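Local coordinates for protein 3-hydroxyisobutyrate dehydrogenase (Salmonella typhimurium, PDB 3G0O) that probably catalyses the NAD(P)-dependent oxidation of L-threonate to 2-dehydro-L-erythronate, with a preference for NAD, as a member of the 3-hydroxyisobutyrate dehydrogenase-related family, at residues R227-V231 with D285-I290; A89-G95 with L116-L121. All blocks are in the same frame, centred on the assembly; numbering follows the deposited sequence.

Contact 1 (R227-V231 with D285-I290)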
loop_
_atom_site.group_PDB
_atom_site.type_symbol
_atom_site.label_atom_id
_atom_site.label_comp_id
_atom_site.label_asym_id
_atom_site.label_seq_id
_atom_site.Cartn_x
_atom_site.Cartn_y
_atom_site.Cartn_z
ATOM N N ARG A 227 5.004 -1.376 -9.189
ATOM C CA ARG A 227 4.817 -2.494 -10.107
ATOM C C ARG A 227 3.737 -2.332 -11.179
ATOM O O ARG A 227 3.919 -2.773 -12.319
ATOM C CB ARG A 227 4.553 -3.768 -9.293
ATOM C CG ARG A 227 5.628 -4.068 -8.243
ATOM C CD ARG A 227 6.991 -4.187 -8.885
ATOM N NE ARG A 227 7.878 -5.074 -8.136
ATOM C CZ ARG A 227 8.773 -4.681 -7.236
ATOM N NH1 ARG A 227 8.926 -3.395 -6.946
ATOM N NH2 ARG A 227 9.523 -5.587 -6.626
HETATM N N MSE A 228 2.619 -1.699 -10.842
HETATM C CA MSE A 228 1.567 -1.570 -11.841
HETATM C C MSE A 228 1.889 -0.624 -12.998
HETATM O O MSE A 228 1.169 -0.590 -13.994
HETATM C CB MSE A 228 0.235 -1.208 -11.183
HETATM C CG MSE A 228 -0.341 -2.330 -10.311
HETATM SE SE MSE A 228 -0.522 -4.078 -11.187
HETATM C CE MSE A 228 1.190 -4.863 -10.679
ATOM N N GLN A 229 2.968 0.139 -12.874
ATOM C CA GLN A 229 3.373 1.019 -13.962
ATOM C C GLN A 229 3.917 0.088 -15.051
ATOM O O GLN A 229 3.750 0.334 -16.243
ATOM C CB GLN A 229 4.468 1.985 -13.505
ATOM C CG GLN A 229 4.920 2.949 -14.596
ATOM C CD GLN A 229 3.797 3.853 -15.081
ATOM O OE1 GLN A 229 3.300 4.698 -14.335
ATOM N NE2 GLN A 229 3.388 3.674 -16.332
ATOM N N HIS A 230 4.563 -0.994 -14.625
ATOM C CA HIS A 230 5.111 -1.970 -15.559
ATOM C C HIS A 230 3.958 -2.583 -16.348
ATOM O O HIS A 230 4.060 -2.795 -17.560
ATOM C CB HIS A 230 5.856 -3.077 -14.801
ATOM C CG HIS A 230 6.977 -2.581 -13.944
ATOM N ND1 HIS A 230 7.634 -3.389 -13.039
ATOM C CD2 HIS A 230 7.556 -1.360 -13.846
ATOM C CE1 HIS A 230 8.566 -2.686 -12.420
ATOM N NE2 HIS A 230 8.538 -1.451 -12.892
ATOM N N VAL A 231 2.860 -2.870 -15.654
ATOM C CA VAL A 231 1.687 -3.457 -16.291
ATOM C C VAL A 231 1.057 -2.498 -17.289
ATOM O O VAL A 231 0.702 -2.893 -18.397
ATOM C CB VAL A 231 0.616 -3.852 -15.256
ATOM C CG1 VAL A 231 -0.665 -4.277 -15.960
ATOM C CG2 VAL A 231 1.138 -4.989 -14.383
ATOM N N ASP A 285 9.456 -9.993 -14.682
ATOM C CA ASP A 285 9.224 -9.067 -13.576
ATOM C C ASP A 285 8.136 -9.659 -12.676
ATOM O O ASP A 285 7.205 -10.290 -13.177
ATOM C CB ASP A 285 8.765 -7.716 -14.122
ATOM C CG ASP A 285 8.756 -6.638 -13.066
ATOM O OD1 ASP A 285 9.849 -6.300 -12.557
ATOM O OD2 ASP A 285 7.662 -6.130 -12.744
ATOM N N ASP A 286 8.236 -9.462 -11.360
ATOM C CA ASP A 286 7.228 -10.034 -10.476
ATOM C C ASP A 286 5.811 -9.543 -10.774
ATOM O O ASP A 286 4.834 -10.193 -10.398
ATOM C CB ASP A 286 7.578 -9.828 -8.984
ATOM C CG ASP A 286 8.000 -8.410 -8.652
ATOM O OD1 ASP A 286 7.429 -7.459 -9.220
ATOM O OD2 ASP A 286 8.901 -8.252 -7.795
ATOM N N SER A 287 5.685 -8.415 -11.468
ATOM C CA SER A 287 4.358 -7.923 -11.798
ATOM C C SER A 287 3.689 -8.895 -12.772
ATOM O O SER A 287 2.477 -8.843 -12.972
ATOM C CB SER A 287 4.423 -6.515 -12.413
ATOM O OG SER A 287 5.148 -6.497 -13.632
ATOM N N ALA A 288 4.482 -9.794 -13.356
ATOM C CA ALA A 288 3.957 -10.778 -14.304
ATOM C C ALA A 288 3.029 -11.783 -13.627
ATOM O O ALA A 288 2.415 -12.618 -14.296
ATOM C CB ALA A 288 5.099 -11.510 -15.007
ATOM N N VAL A 289 2.927 -11.711 -12.303
ATOM C CA VAL A 289 2.029 -12.608 -11.587
ATOM C C VAL A 289 0.606 -12.350 -12.105
ATOM O O VAL A 289 -0.270 -13.214 -12.021
ATOM C CB VAL A 289 2.077 -12.355 -10.055
ATOM C CG1 VAL A 289 1.604 -10.941 -9.736
ATOM C CG2 VAL A 289 1.221 -13.389 -9.333
ATOM N N ILE A 290 0.388 -11.157 -12.656
ATOM C CA ILE A 290 -0.916 -10.793 -13.194
ATOM C C ILE A 290 -1.304 -11.712 -14.361
ATOM O O ILE A 290 -2.481 -11.866 -14.684
ATOM C CB ILE A 290 -0.924 -9.319 -13.689
ATOM C CG1 ILE A 290 -2.364 -8.866 -13.942
ATOM C CG2 ILE A 290 -0.109 -9.189 -14.978
ATOM C CD1 ILE A 290 -2.504 -7.379 -14.250
#
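R227 and S287 bring the two backbones together, their CA atoms 5.7 Å apart, where the kinked helix carrying 227-231 lies against the loop and 3-10 turn of 285-290. R227 holds D286 side-on with two nitrogens: NE lies 2.7 Å from D286 OD1, and NH2 lies 3.0 Å from D286 OD2. Guanidinium and carboxylate are nearly coplanar, 6° apart, and each oxygen offers its syn lone pair, so the two bonds together fix the rotation of both groups. A bend in the arginine at chi2 (-57°) turns its end across the D286 side chain. NH2 also donates to a bound L(+)-tartaric acid, probably from the crystallisation liquor; D286 thus probably helps to position the arginine that meets this ligand. The setting is the all-helical C-terminal domain of the 6-phosphogluconate dehydrogenase type, and the R227 side chain lies about 10 Å from that of K179, the predicted active-site residue.

Beside the salt bridge, H230 ND1 donates to D285 OD2 over 2.8 Å; the oxygen lies near the imidazole plane but is approached from above its own carboxylate plane. That same oxygen takes S287 OG at 2.7 Å on its anti lone pair and the backbone N of S287, which closes an Asx turn. Three donors thus grip one buried oxygen, while D285 OD1 is bound by R239 N. Further along, V231 CG1 meets I290 CD1 tip to tip at 4.0 Å, and the CE methyl of selenomethionine M228 rests against S287 CB.

Contact 2 (A89-G95 with L116-L121)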
loop_
_atom_site.group_PDB
_atom_site.type_symbol
_atom_site.label_atom_id
_atom_site.label_comp_id
_atom_site.label_asym_id
_atom_site.label_seq_id
_atom_site.Cartn_x
_atom_site.Cartn_y
_atom_site.Cartn_z
ATOM N N ALA A 89 35.754 -14.471 3.844
ATOM C CA ALA A 89 35.742 -14.259 5.290
ATOM C C ALA A 89 37.121 -14.448 5.927
ATOM O O ALA A 89 37.561 -13.609 6.713
ATOM C CB ALA A 89 34.727 -15.192 5.950
ATOM N N HIS A 90 37.802 -15.535 5.571
ATOM C CA HIS A 90 39.122 -15.840 6.122
ATOM C C HIS A 90 40.235 -14.871 5.720
ATOM O O HIS A 90 41.334 -14.933 6.262
ATOM C CB HIS A 90 39.529 -17.264 5.734
ATOM C CG HIS A 90 39.790 -17.438 4.270
ATOM N ND1 HIS A 90 41.059 -17.602 3.753
ATOM C CD2 HIS A 90 38.951 -17.442 3.210
ATOM C CE1 HIS A 90 40.988 -17.696 2.438
ATOM N NE2 HIS A 90 39.719 -17.602 2.081
ATOM N N LEU A 91 39.958 -13.979 4.776
ATOM C CA LEU A 91 40.962 -13.021 4.331
ATOM C C LEU A 91 40.798 -11.685 5.037
ATOM O O LEU A 91 41.698 -10.849 5.025
ATOM C CB LEU A 91 40.837 -12.800 2.830
ATOM C CG LEU A 91 40.998 -14.031 1.947
ATOM C CD1 LEU A 91 40.760 -13.623 0.504
ATOM C CD2 LEU A 91 42.388 -14.621 2.127
HETATM N N MSE A 92 39.633 -11.492 5.643
HETATM C CA MSE A 92 39.311 -10.254 6.336
HETATM C C MSE A 92 40.096 -10.059 7.622
HETATM O O MSE A 92 40.323 -11.003 8.380
HETATM C CB MSE A 92 37.803 -10.200 6.599
HETATM C CG MSE A 92 37.018 -10.085 5.300
HETATM SE SE MSE A 92 35.124 -9.856 5.488
HETATM C CE MSE A 92 35.073 -8.041 6.101
ATOM N N LYS A 93 40.504 -8.822 7.865
ATOM C CA LYS A 93 41.285 -8.514 9.049
ATOM C C LYS A 93 40.442 -8.447 10.313
ATOM O O LYS A 93 39.281 -8.043 10.283
ATOM C CB LYS A 93 42.041 -7.191 8.857
ATOM C CG LYS A 93 41.148 -6.015 8.502
ATOM C CD LYS A 93 41.940 -4.743 8.234
ATOM C CE LYS A 93 41.063 -3.712 7.551
ATOM N NZ LYS A 93 41.670 -2.350 7.590
ATOM N N PRO A 94 41.026 -8.852 11.451
ATOM C CA PRO A 94 40.319 -8.833 12.734
ATOM C C PRO A 94 39.658 -7.485 13.018
ATOM O O PRO A 94 40.239 -6.428 12.765
ATOM C CB PRO A 94 41.426 -9.151 13.732
ATOM C CG PRO A 94 42.323 -10.057 12.953
ATOM C CD PRO A 94 42.405 -9.344 11.623
ATOM N N GLY A 95 38.439 -7.529 13.543
ATOM C CA GLY A 95 37.735 -6.300 13.857
ATOM C C GLY A 95 36.896 -5.734 12.724
ATOM O O GLY A 95 36.070 -4.855 12.962
ATOM N N LEU A 116 31.411 -16.074 11.529
ATOM C CA LEU A 116 32.202 -14.858 11.374
ATOM C C LEU A 116 32.815 -14.416 12.701
ATOM O O LEU A 116 33.936 -13.916 12.737
ATOM C CB LEU A 116 31.337 -13.728 10.797
ATOM C CG LEU A 116 30.879 -13.887 9.342
ATOM C CD1 LEU A 116 29.964 -12.740 8.955
ATOM C CD2 LEU A 116 32.092 -13.928 8.424
ATOM N N THR A 117 32.077 -14.601 13.792
ATOM C CA THR A 117 32.573 -14.226 15.110
ATOM C C THR A 117 33.820 -15.036 15.445
ATOM O O THR A 117 34.769 -14.520 16.041
ATOM C CB THR A 117 31.512 -14.477 16.200
ATOM O OG1 THR A 117 30.394 -13.608 15.988
ATOM C CG2 THR A 117 32.092 -14.216 17.581
ATOM N N ALA A 118 33.810 -16.307 15.058
ATOM C CA ALA A 118 34.939 -17.192 15.308
ATOM C C ALA A 118 36.200 -16.666 14.629
ATOM O O ALA A 118 37.313 -16.968 15.055
ATOM C CB ALA A 118 34.620 -18.590 14.808
ATOM N N LEU A 119 36.021 -15.878 13.573
ATOM C CA LEU A 119 37.145 -15.307 12.842
ATOM C C LEU A 119 37.426 -13.897 13.335
ATOM O O LEU A 119 38.116 -13.122 12.670
ATOM C CB LEU A 119 36.836 -15.264 11.346
ATOM C CG LEU A 119 36.490 -16.592 10.674
ATOM C CD1 LEU A 119 36.112 -16.321 9.228
ATOM C CD2 LEU A 119 37.674 -17.552 10.748
ATOM N N ASN A 120 36.883 -13.567 14.501
ATOM C CA ASN A 120 37.060 -12.242 15.077
ATOM C C ASN A 120 36.523 -11.145 14.169
ATOM O O ASN A 120 37.097 -10.055 14.081
ATOM C CB ASN A 120 38.533 -11.975 15.383
ATOM C CG ASN A 120 38.853 -12.123 16.855
ATOM O OD1 ASN A 120 39.978 -11.874 17.278
ATOM N ND2 ASN A 120 37.866 -12.538 17.641
ATOM N N LEU A 121 35.420 -11.448 13.491
ATOM C CA LEU A 121 34.768 -10.498 12.597
ATOM C C LEU A 121 33.391 -10.158 13.170
ATOM O O LEU A 121 32.773 -10.977 13.853
ATOM C CB LEU A 121 34.613 -11.111 11.199
ATOM C CG LEU A 121 35.911 -11.590 10.538
ATOM C CD1 LEU A 121 35.602 -12.288 9.225
ATOM C CD2 LEU A 121 36.839 -10.403 10.318
HETATM O O HOH W 1 40.283 -11.877 10.938
#
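A89 presents its CB methyl to two leucines, L119 CD1 at 3.7 Å and L116 CD2 at 3.8 Å, so that the short 3-10 turn of 89-91 packs against the end of a helix. L119 achieves this with CG beside its backbone N (chi1 -57°) and an extended chi2, which carries CD1 up to the alanine. L121 has nearly the same torsions but spreads its two methyls along segment 89-95: CD1 lies 3.4 Å from A89 O, and CD2 lies 3.4 Å from K93 O. Between these carbonyls, CB of selenomethionine M92 sits 3.8 Å from L121 CD2. Touching A89, M92 and K93, L121 loses more surface to the partner segment than any other residue here.

The helix stops in a Schellman motif, L121 N bonding to L116 O and N120 N to T117 O, with N120 at positive phi as the C-prime residue. L119 N is a second donor to L116 O, from the opposite face of its plane. The turn directs N120 O at G95 N, which donates over 2.9 Å in an almost straight bond of 177°, while the CB atoms of P94 and N120 lie alongside. A water links M92 O with L119 O.

M92 and L116 also rest on V98 of strand 97-100. The contact therefore joins the loop leading into that strand to the C-terminal end of helix 106-117, just where the chain turns into the adjacent parallel strand 122-129.

Overall arrangement
Contact 2 comes first along the chain and closes before contact 1 opens. It belongs to the N-terminal Rossmann-type nucleotide-binding domain, where the loop entering strand 97-100 meets the end of helix 106-117, beside the beta-alpha-beta crossover to strand 122-129. Contact 1 lies in the helical C-terminal domain, joining helix 222-232 to the loop after helix 264-281. Their centres are 41 Å apart, on opposite sides of the centre of the chain, and their nearest atoms are about 27 Å from each other. The long helix 174-202 follows strand 162-169, the last of the sheet, and links contact 1, which it touches, to the predicted active-site K179; contact 2 packs the nucleotide-binding half, away from that site.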